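Local coordinates for Emp46p (Saccharomyces cerevisiae, PDB 2A6V), which serves as a cargo receptor with a carbohydrate recognition domain and is involved in the secretion of glycoproteins, at residues 65-79 against 150-164. Numbering follows the deposited sequence.
Sequences AMTIEWTFRSFGFRG and QYQDSMVPSTLRLTY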
loop_
_atom_site.group_PDB
_atom_site.type_symbol
_atom_site.label_atom_id
_atom_site.label_comp_id
_atom_site.label_asym_id
_atom_site.label_seq_id
_atom_site.Cartn_x
_atom_site.Cartn_y
_atom_site.Cartn_z
ATOM N N ALA A 65 -14.325 -13.471 0.682
ATOM C CA ALA A 65 -13.867 -12.189 1.221
ATOM C C ALA A 65 -12.355 -12.204 1.448
ATOM O O ALA A 65 -11.691 -13.238 1.299
ATOM C CB ALA A 65 -14.593 -11.885 2.519
ATOM N N MET A 66 -11.793 -11.049 1.786
ATOM C CA MET A 66 -10.350 -10.993 2.031
ATOM C C MET A 66 -9.940 -9.948 3.033
ATOM O O MET A 66 -10.642 -8.966 3.236
ATOM C CB MET A 66 -9.605 -10.773 0.722
ATOM C CG MET A 66 -9.762 -9.428 0.076
ATOM S SD MET A 66 -8.377 -9.037 -1.067
ATOM C CE MET A 66 -8.541 -7.250 -1.039
ATOM N N THR A 67 -8.769 -10.151 3.630
ATOM C CA THR A 67 -8.135 -9.196 4.512
ATOM C C THR A 67 -6.681 -9.001 4.084
ATOM O O THR A 67 -5.986 -9.972 3.842
ATOM C CB THR A 67 -8.155 -9.729 5.945
ATOM O OG1 THR A 67 -9.513 -9.968 6.349
ATOM C CG2 THR A 67 -7.599 -8.690 6.932
ATOM N N ILE A 68 -6.236 -7.758 3.991
ATOM C CA ILE A 68 -4.826 -7.457 3.776
ATOM C C ILE A 68 -4.363 -6.597 4.927
ATOM O O ILE A 68 -4.987 -5.581 5.259
ATOM C CB ILE A 68 -4.604 -6.720 2.462
ATOM C CG1 ILE A 68 -4.992 -7.616 1.268
ATOM C CG2 ILE A 68 -3.150 -6.273 2.375
ATOM C CD1 ILE A 68 -5.036 -6.874 -0.052
ATOM N N GLU A 69 -3.253 -6.980 5.530
ATOM C CA GLU A 69 -2.659 -6.245 6.622
ATOM C C GLU A 69 -1.239 -5.897 6.234
ATOM O O GLU A 69 -0.425 -6.802 6.039
ATOM C CB GLU A 69 -2.644 -7.080 7.888
ATOM C CG GLU A 69 -4.006 -7.347 8.470
ATOM C CD GLU A 69 -3.948 -8.235 9.699
ATOM O OE1 GLU A 69 -2.929 -8.944 9.922
ATOM O OE2 GLU A 69 -4.949 -8.233 10.440
ATOM N N TRP A 70 -0.947 -4.610 6.110
ATOM C CA TRP A 70 0.405 -4.099 5.925
ATOM C C TRP A 70 0.904 -3.466 7.211
ATOM O O TRP A 70 0.190 -2.636 7.788
ATOM C CB TRP A 70 0.418 -3.016 4.855
ATOM C CG TRP A 70 0.175 -3.461 3.443
ATOM C CD1 TRP A 70 -1.014 -3.455 2.769
ATOM C CD2 TRP A 70 1.155 -3.931 2.519
ATOM N NE1 TRP A 70 -0.829 -3.895 1.479
ATOM C CE2 TRP A 70 0.500 -4.187 1.299
ATOM C CE3 TRP A 70 2.529 -4.146 2.586
ATOM C CZ2 TRP A 70 1.169 -4.651 0.174
ATOM C CZ3 TRP A 70 3.182 -4.630 1.470
ATOM C CH2 TRP A 70 2.512 -4.859 0.280
ATOM N N THR A 71 2.100 -3.834 7.678
ATOM C CA THR A 71 2.717 -3.235 8.839
ATOM C C THR A 71 3.854 -2.395 8.316
ATOM O O THR A 71 4.737 -2.907 7.618
ATOM C CB THR A 71 3.214 -4.306 9.796
ATOM O OG1 THR A 71 2.090 -5.081 10.242
ATOM C CG2 THR A 71 3.857 -3.684 11.023
ATOM N N PHE A 72 3.845 -1.119 8.656
ATOM C CA PHE A 72 4.739 -0.149 8.039
ATOM C C PHE A 72 5.156 0.910 9.050
ATOM O O PHE A 72 4.563 1.048 10.115
ATOM C CB PHE A 72 4.012 0.533 6.851
ATOM C CG PHE A 72 2.915 1.458 7.290
ATOM C CD1 PHE A 72 3.185 2.784 7.583
ATOM C CD2 PHE A 72 1.629 0.976 7.491
ATOM C CE1 PHE A 72 2.192 3.608 8.066
ATOM C CE2 PHE A 72 0.637 1.827 7.965
ATOM C CZ PHE A 72 0.936 3.135 8.228
ATOM N N ARG A 73 6.173 1.675 8.721
ATOM C CA ARG A 73 6.446 2.903 9.435
ATOM C C ARG A 73 7.162 3.909 8.547
ATOM O O ARG A 73 7.719 3.564 7.510
ATOM C CB ARG A 73 7.260 2.644 10.701
ATOM C CG ARG A 73 8.657 2.121 10.431
ATOM C CD ARG A 73 9.356 1.701 11.704
ATOM N NE ARG A 73 10.662 1.153 11.378
ATOM C CZ ARG A 73 11.430 0.484 12.215
ATOM N NH1 ARG A 73 11.096 0.316 13.478
ATOM N NH2 ARG A 73 12.587 0.011 11.776
ATOM N N SER A 74 7.159 5.154 8.984
ATOM C CA SER A 74 7.996 6.183 8.414
ATOM C C SER A 74 8.886 6.664 9.534
ATOM O O SER A 74 8.398 7.073 10.567
ATOM C CB SER A 74 7.181 7.367 7.915
ATOM O OG SER A 74 8.070 8.417 7.545
ATOM N N PHE A 75 10.190 6.595 9.320
ATOM C CA PHE A 75 11.174 6.953 10.327
ATOM C C PHE A 75 12.176 7.979 9.820
ATOM O O PHE A 75 12.590 7.967 8.650
ATOM C CB PHE A 75 11.924 5.699 10.782
ATOM C CG PHE A 75 12.975 5.980 11.801
ATOM C CD1 PHE A 75 12.622 6.306 13.095
ATOM C CD2 PHE A 75 14.324 5.941 11.459
ATOM C CE1 PHE A 75 13.615 6.598 14.049
ATOM C CE2 PHE A 75 15.310 6.217 12.406
ATOM C CZ PHE A 75 14.949 6.547 13.695
ATOM N N GLY A 76 12.588 8.871 10.705
ATOM C CA GLY A 76 13.727 9.725 10.447
ATOM C C GLY A 76 13.475 11.155 10.022
ATOM O O GLY A 76 14.402 11.972 10.010
ATOM N N PHE A 77 12.238 11.466 9.647
ATOM C CA PHE A 77 11.914 12.792 9.184
ATOM C C PHE A 77 10.499 13.201 9.521
ATOM O O PHE A 77 9.548 12.499 9.192
ATOM C CB PHE A 77 12.085 12.932 7.670
ATOM C CG PHE A 77 11.715 14.296 7.162
ATOM C CD1 PHE A 77 12.477 15.410 7.517
ATOM C CD2 PHE A 77 10.587 14.488 6.368
ATOM C CE1 PHE A 77 12.139 16.672 7.074
ATOM C CE2 PHE A 77 10.257 15.757 5.925
ATOM C CZ PHE A 77 11.026 16.844 6.284
ATOM N N ARG A 78 10.367 14.367 10.145
ATOM C CA ARG A 78 9.068 14.995 10.342
ATOM C C ARG A 78 9.194 16.412 9.838
ATOM O O ARG A 78 10.069 17.153 10.269
ATOM C CB ARG A 78 8.667 14.982 11.815
ATOM C CG ARG A 78 7.418 15.799 12.109
ATOM C CD ARG A 78 6.767 15.513 13.462
ATOM N NE ARG A 78 6.083 14.223 13.480
ATOM C CZ ARG A 78 4.891 13.992 12.939
ATOM N NH1 ARG A 78 4.239 14.964 12.325
ATOM N NH2 ARG A 78 4.355 12.793 12.988
ATOM N N GLY A 79 8.319 16.772 8.908
ATOM C CA GLY A 79 8.282 18.087 8.326
ATOM C C GLY A 79 7.684 18.054 6.938
ATOM O O GLY A 79 7.265 17.011 6.436
ATOM N N GLN A 150 -1.416 10.191 12.123
ATOM C CA GLN A 150 -0.025 10.553 12.384
ATOM C C GLN A 150 0.888 9.367 12.053
ATOM O O GLN A 150 0.744 8.274 12.614
ATOM C CB GLN A 150 0.172 10.977 13.843
ATOM C CG GLN A 150 1.501 11.630 14.092
ATOM C CD GLN A 150 1.695 12.127 15.512
ATOM O OE1 GLN A 150 2.740 12.687 15.825
ATOM N NE2 GLN A 150 0.691 11.968 16.353
ATOM N N TYR A 151 1.810 9.590 11.131
ATOM C CA TYR A 151 2.756 8.538 10.703
ATOM C C TYR A 151 4.237 9.008 10.679
ATOM O O TYR A 151 5.119 8.168 10.795
ATOM C CB TYR A 151 2.365 7.937 9.329
ATOM C CG TYR A 151 2.534 8.908 8.206
ATOM C CD1 TYR A 151 3.763 9.063 7.581
ATOM C CD2 TYR A 151 1.478 9.724 7.804
ATOM C CE1 TYR A 151 3.948 9.999 6.564
ATOM C CE2 TYR A 151 1.636 10.667 6.796
ATOM C CZ TYR A 151 2.877 10.793 6.165
ATOM O OH TYR A 151 3.085 11.754 5.190
ATOM N N GLN A 152 4.543 10.287 10.503
ATOM C CA GLN A 152 5.939 10.670 10.317
ATOM C C GLN A 152 6.747 10.419 11.572
ATOM O O GLN A 152 6.290 10.665 12.695
ATOM C CB GLN A 152 6.101 12.127 9.907
ATOM C CG GLN A 152 5.626 12.437 8.508
ATOM C CD GLN A 152 6.132 13.774 8.054
ATOM O OE1 GLN A 152 6.098 14.742 8.828
ATOM N NE2 GLN A 152 6.576 13.857 6.812
ATOM N N ASP A 153 7.956 9.937 11.336
ATOM C CA ASP A 153 9.028 9.833 12.327
ATOM C C ASP A 153 8.601 9.046 13.580
ATOM O O ASP A 153 8.560 9.558 14.706
ATOM C CB ASP A 153 9.603 11.209 12.651
ATOM C CG ASP A 153 10.929 11.126 13.376
ATOM O OD1 ASP A 153 11.614 10.082 13.276
ATOM O OD2 ASP A 153 11.346 12.057 14.085
ATOM N N SER A 154 8.305 7.781 13.335
ATOM C CA SER A 154 7.930 6.807 14.373
ATOM C C SER A 154 8.726 5.539 14.201
ATOM O O SER A 154 8.716 4.949 13.132
ATOM C CB SER A 154 6.446 6.473 14.273
ATOM O OG SER A 154 6.065 5.626 15.343
ATOM N N MET A 155 9.434 5.125 15.248
ATOM C CA MET A 155 9.976 3.770 15.318
ATOM C C MET A 155 8.857 2.750 15.466
ATOM O O MET A 155 8.954 1.608 15.017
ATOM C CB MET A 155 10.924 3.625 16.522
ATOM C CG MET A 155 12.131 4.527 16.525
ATOM S SD MET A 155 13.050 4.293 18.074
ATOM C CE MET A 155 12.044 5.150 19.255
ATOM N N VAL A 156 7.783 3.154 16.146
ATOM C CA VAL A 156 6.690 2.250 16.411
ATOM C C VAL A 156 5.877 2.107 15.129
ATOM O O VAL A 156 5.345 3.097 14.617
ATOM C CB VAL A 156 5.757 2.795 17.494
ATOM C CG1 VAL A 156 4.575 1.884 17.665
ATOM C CG2 VAL A 156 6.528 2.969 18.785
ATOM N N PRO A 157 5.772 0.906 14.591
ATOM C CA PRO A 157 5.037 0.754 13.337
ATOM C C PRO A 157 3.534 0.816 13.544
ATOM O O PRO A 157 3.001 0.707 14.667
ATOM C CB PRO A 157 5.422 -0.648 12.859
ATOM C CG PRO A 157 5.767 -1.366 14.081
ATOM C CD PRO A 157 6.325 -0.380 15.061
ATOM N N SER A 158 2.859 0.947 12.413
ATOM C CA SER A 158 1.413 0.909 12.346
ATOM C C SER A 158 0.955 -0.189 11.420
ATOM O O SER A 158 1.732 -0.644 10.562
ATOM C CB SER A 158 0.898 2.244 11.847
ATOM O OG SER A 158 1.053 3.237 12.855
ATOM N N THR A 159 -0.281 -0.642 11.597
ATOM C CA THR A 159 -0.880 -1.650 10.734
ATOM C C THR A 159 -2.085 -1.086 10.016
ATOM O O THR A 159 -3.023 -0.599 10.654
ATOM C CB THR A 159 -1.282 -2.889 11.527
ATOM O OG1 THR A 159 -0.088 -3.528 12.012
ATOM C CG2 THR A 159 -2.001 -3.939 10.651
ATOM N N LEU A 160 -2.038 -1.140 8.698
ATOM C CA LEU A 160 -3.168 -0.857 7.842
ATOM C C LEU A 160 -3.861 -2.171 7.588
ATOM O O LEU A 160 -3.231 -3.136 7.123
ATOM C CB LEU A 160 -2.675 -0.214 6.534
ATOM C CG LEU A 160 -3.725 0.056 5.456
ATOM C CD1 LEU A 160 -3.332 1.284 4.657
ATOM C CD2 LEU A 160 -3.923 -1.168 4.571
ATOM N N ARG A 161 -5.145 -2.250 7.922
ATOM C CA ARG A 161 -5.914 -3.455 7.697
ATOM C C ARG A 161 -7.087 -3.150 6.789
ATOM O O ARG A 161 -7.970 -2.354 7.145
ATOM C CB ARG A 161 -6.431 -4.056 9.004
ATOM C CG ARG A 161 -7.257 -5.293 8.722
ATOM C CD ARG A 161 -7.982 -5.858 9.916
ATOM N NE ARG A 161 -7.039 -6.396 10.875
ATOM C CZ ARG A 161 -7.255 -6.511 12.187
ATOM N NH1 ARG A 161 -8.401 -6.111 12.745
ATOM N NH2 ARG A 161 -6.300 -7.029 12.958
ATOM N N LEU A 162 -7.114 -3.793 5.634
ATOM C CA LEU A 162 -8.158 -3.616 4.644
ATOM C C LEU A 162 -8.967 -4.899 4.600
ATOM O O LEU A 162 -8.421 -5.962 4.307
ATOM C CB LEU A 162 -7.541 -3.327 3.269
ATOM C CG LEU A 162 -8.478 -3.072 2.077
ATOM C CD1 LEU A 162 -7.758 -2.358 0.953
ATOM C CD2 LEU A 162 -9.056 -4.355 1.558
ATOM N N THR A 163 -10.251 -4.808 4.933
ATOM C CA THR A 163 -11.155 -5.964 4.858
ATOM C C THR A 163 -12.181 -5.693 3.760
ATOM O O THR A 163 -12.683 -4.589 3.648
ATOM C CB THR A 163 -11.820 -6.269 6.239
ATOM O OG1 THR A 163 -12.446 -5.105 6.778
ATOM C CG2 THR A 163 -10.821 -6.605 7.264
ATOM N N TYR A 164 -12.474 -6.686 2.926
ATOM C CA TYR A 164 -13.359 -6.475 1.800
ATOM C C TYR A 164 -14.221 -7.704 1.617
ATOM O O TYR A 164 -13.709 -8.809 1.507
ATOM C CB TYR A 164 -12.562 -6.188 0.526
ATOM C CG TYR A 164 -13.382 -6.208 -0.733
ATOM C CD1 TYR A 164 -14.409 -5.291 -0.954
ATOM C CD2 TYR A 164 -13.157 -7.161 -1.699
ATOM C CE1 TYR A 164 -15.154 -5.327 -2.127
ATOM C CE2 TYR A 164 -13.898 -7.200 -2.865
ATOM C CZ TYR A 164 -14.893 -6.299 -3.077
ATOM O OH TYR A 164 -15.606 -6.362 -4.265
HETATM O O HOH W 1 9.775 9.767 9.084
HETATM O O HOH W 2 4.864 5.386 10.872
HETATM O O HOH W 3 6.934 12.070 15.181
#
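Met-66 and Tyr-164 exchange two backbone hydrogen bonds, opening an antiparallel ladder between strands 66-75 and 158-165, neighbours in one sheet of the legume-lectin beta sandwich. Met-66, Ile-68, Trp-70 and Phe-72 face the second sheet, hence their apolar character. Met-66 lays CE 3.9 Å from Leu-162 CD2, and Ile-68 makes the next hydrogen-bonded pair, with Leu-162. On the other, more polar face, partly exposed, a charged pair long enough to lie side by side fits well: Glu-69 OE2 receives NE of Arg-161 at 2.8 Å on its anti side, plus a weak bond from NH2, carboxylate and guanidinium planes 24° apart. Trp-70, paired with Leu-160, meets Leu-160 CD2 at its indole edge, CD1 4.1 Å away. Thr-71 and Thr-159, whose beta branching favours extended backbone, share a hydrogen bond between their short hydroxyls. Phe-72, paired with Ser-158, places CG between its backbone N and carbonyl carbon (chi1 71°), swinging the ring across the neighbouring strand, CZ 3.7 Å from Ser-158 CB.

Beyond Phe-72 the partner becomes the 150-157 loop. Arg-73, salt-bridged to Glu-211, extends NH1 to a lone pair of Met-155 O. Ser-74 O accepts Ser-154 N almost straight (174°); the Ser-74 hydroxyl, hydrogen-bonded to Glu-208, also accepts a hydrogen bond from a water that in turn accepts the N-H groups of Phe-77 and Asp-153. Gly-76 adopts a positive phi suited to glycine and gives its N-H to Asp-153 OD1. Arg-78, salt-bridged to Glu-123, bonds Gln-152 O through NH2. Finally the Gln-152 amide, both donor and acceptor, bonds both backbone polar groups of Gly-79: OE1 accepts Gly-79 N at 3.0 Å and NE2 donates to Gly-79 O at 3.3 Å.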